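Local coordinates for ribosomal RNA processing protein 6 (PDB 4NLC) that probably trims RNA from its 3' end as a 3'-5' exoribonuclease associated with the nuclear exosome, the piece described here being its catalytic core, at residues 78-83 and 121-126. The protein carries 1 engineered substitution. Residues are numbered along the deposited sequence; the frame is centred on the assembly and turned at random.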
loop_
_atom_site.group_PDB
_atom_site.type_symbol
_atom_site.label_atom_id
_atom_site.label_comp_id
_atom_site.label_asym_id
_atom_site.label_seq_id
_atom_site.Cartn_x
_atom_site.Cartn_y
_atom_site.Cartn_z
ATOM N N GLU A 78 -7.929 -22.933 -0.802
ATOM C CA GLU A 78 -8.131 -23.830 -1.966
ATOM C C GLU A 78 -8.409 -23.011 -3.222
ATOM O O GLU A 78 -7.882 -23.336 -4.280
ATOM C CB GLU A 78 -9.314 -24.817 -1.754
ATOM C CG GLU A 78 -9.592 -25.221 -0.318
ATOM C CD GLU A 78 -10.442 -24.248 0.481
ATOM O OE1 GLU A 78 -9.910 -23.696 1.469
ATOM O OE2 GLU A 78 -11.642 -24.078 0.161
ATOM N N ASP A 79 -9.227 -21.960 -3.112
ATOM C CA ASP A 79 -9.531 -21.073 -4.242
ATOM C C ASP A 79 -8.341 -20.212 -4.636
ATOM O O ASP A 79 -8.178 -19.914 -5.814
ATOM C CB ASP A 79 -10.791 -20.255 -3.991
ATOM C CG ASP A 79 -12.031 -21.128 -4.109
ATOM O OD1 ASP A 79 -12.044 -22.037 -4.981
ATOM O OD2 ASP A 79 -12.959 -20.951 -3.295
ATOM N N LEU A 80 -7.486 -19.871 -3.663
ATOM C CA LEU A 80 -6.252 -19.119 -3.888
ATOM C C LEU A 80 -5.237 -19.994 -4.644
ATOM O O LEU A 80 -4.597 -19.516 -5.587
ATOM C CB LEU A 80 -5.670 -18.600 -2.554
ATOM C CG LEU A 80 -4.388 -17.773 -2.637
ATOM C CD1 LEU A 80 -4.577 -16.540 -3.542
ATOM C CD2 LEU A 80 -3.907 -17.365 -1.239
ATOM N N GLU A 81 -5.101 -21.263 -4.227
ATOM C CA GLU A 81 -4.210 -22.241 -4.854
ATOM C C GLU A 81 -4.663 -22.526 -6.280
ATOM O O GLU A 81 -3.817 -22.573 -7.170
ATOM C CB GLU A 81 -4.178 -23.556 -4.046
ATOM C CG GLU A 81 -3.514 -23.381 -2.695
ATOM C CD GLU A 81 -3.526 -24.604 -1.808
ATOM O OE1 GLU A 81 -4.611 -25.199 -1.619
ATOM O OE2 GLU A 81 -2.451 -24.942 -1.270
ATOM N N ALA A 82 -5.996 -22.717 -6.498
ATOM C CA ALA A 82 -6.550 -22.942 -7.833
ATOM C C ALA A 82 -6.208 -21.730 -8.726
ATOM O O ALA A 82 -5.817 -21.906 -9.885
ATOM C CB ALA A 82 -8.071 -23.143 -7.772
ATOM N N LEU A 83 -6.315 -20.514 -8.169
ATOM C CA LEU A 83 -5.997 -19.276 -8.893
ATOM C C LEU A 83 -4.480 -19.218 -9.270
ATOM O O LEU A 83 -4.149 -18.920 -10.406
ATOM C CB LEU A 83 -6.424 -18.042 -8.073
ATOM C CG LEU A 83 -5.757 -16.706 -8.461
ATOM C CD1 LEU A 83 -6.152 -16.256 -9.886
ATOM C CD2 LEU A 83 -6.059 -15.645 -7.462
ATOM N N PHE A 121 -10.038 -11.682 -11.446
ATOM C CA PHE A 121 -10.066 -12.249 -10.108
ATOM C C PHE A 121 -9.977 -11.139 -9.084
ATOM O O PHE A 121 -9.367 -10.100 -9.342
ATOM C CB PHE A 121 -8.902 -13.221 -9.896
ATOM C CG PHE A 121 -8.917 -14.419 -10.819
ATOM C CD1 PHE A 121 -9.661 -15.556 -10.500
ATOM C CD2 PHE A 121 -8.190 -14.410 -12.011
ATOM C CE1 PHE A 121 -9.667 -16.669 -11.348
ATOM C CE2 PHE A 121 -8.187 -15.528 -12.854
ATOM C CZ PHE A 121 -8.911 -16.658 -12.502
ATOM N N ILE A 122 -10.636 -11.341 -7.953
ATOM C CA ILE A 122 -10.584 -10.441 -6.793
ATOM C C ILE A 122 -10.239 -11.323 -5.630
ATOM O O ILE A 122 -10.959 -12.283 -5.374
ATOM C CB ILE A 122 -11.850 -9.573 -6.554
ATOM C CG1 ILE A 122 -11.989 -8.502 -7.647
ATOM C CG2 ILE A 122 -11.815 -8.918 -5.160
ATOM C CD1 ILE A 122 -13.387 -7.848 -7.720
ATOM N N VAL A 123 -9.082 -11.049 -4.997
ATOM C CA VAL A 123 -8.576 -11.815 -3.880
ATOM C C VAL A 123 -8.816 -11.119 -2.542
ATOM O O VAL A 123 -8.359 -10.013 -2.320
ATOM C CB VAL A 123 -7.087 -12.254 -4.062
ATOM C CG1 VAL A 123 -6.627 -13.151 -2.905
ATOM C CG2 VAL A 123 -6.921 -12.989 -5.384
ATOM N N ASP A 124 -9.465 -11.835 -1.617
ATOM C CA ASP A 124 -9.664 -11.304 -0.287
ATOM C C ASP A 124 -8.434 -11.535 0.600
ATOM O O ASP A 124 -8.344 -12.536 1.311
ATOM C CB ASP A 124 -10.971 -11.811 0.338
ATOM C CG ASP A 124 -11.332 -11.115 1.627
ATOM O OD1 ASP A 124 -10.420 -10.533 2.269
ATOM O OD2 ASP A 124 -12.504 -11.191 2.026
ATOM N N CYS A 125 -7.497 -10.563 0.541
ATOM C CA CYS A 125 -6.241 -10.380 1.301
ATOM C C CYS A 125 -6.430 -10.428 2.777
ATOM O O CYS A 125 -5.427 -10.480 3.479
ATOM C CB CYS A 125 -5.618 -9.035 0.954
ATOM S SG CYS A 125 -4.901 -8.969 -0.664
ATOM N N LEU A 126 -7.633 -10.149 3.252
ATOM C CA LEU A 126 -7.894 -10.163 4.668
ATOM C C LEU A 126 -8.186 -11.579 5.100
ATOM O O LEU A 126 -7.545 -12.085 6.010
ATOM C CB LEU A 126 -9.045 -9.211 5.040
ATOM C CG LEU A 126 -8.722 -7.717 4.973
ATOM C CD1 LEU A 126 -9.969 -6.863 5.278
ATOM C CD2 LEU A 126 -7.555 -7.361 5.897
#
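Leu83 reaches out from helix 77-87 with both branches of its fork, one for each of two residues on strand 120-123. Its CD1 methyl sits over the face of the Phe121 ring, 3.4 Å from the ring centroid and only 9° off the normal, a CH-pi contact with the methyl nearly central on the ring. All six ring carbons lie at similar distances from CD1, and CG is marginally the nearest. The other methyl, CD2, meets Val123 CG2 at 3.5 Å, tighter than carbon atoms usually pack. CG stands anti to the backbone N (chi1 160°), which carries the fork toward the strand, and the second torsion then turns one methyl to Phe121 and the other to Val123. One turn earlier, Leu80 adds a looser touch, its CD1 4.0 Å from Val123 CG1, with the two side chains crossing at about a right angle. Val123 therefore offers a different methyl to each leucine: CG1, anti to its own N (chi1 -176°), goes to Leu80, while CG2 goes to Leu83. Leucine suits the helix because its forked tip meets the strand side chains partway across the 10.6 Å between the axes of helix 78-83 and strand 121-123, and the beta-branched valine and flat phenylalanine suit the strand by giving methyls and a broad face. Ile122, between them, turns to the other side of the sheet and packs on Val216 and Ala219 of helix 213-224. Next along the chain, Asp124 makes an Asx turn, OD1 accepting from Leu126 N at 3.0 Å, while OD2 forms a salt bridge with Arg209. The two leucines pack helix 77-87 against one face of the mixed sheet at strand 120-123, the helix-on-sheet layering of the RNase H-like 3'-5' exonuclease domain.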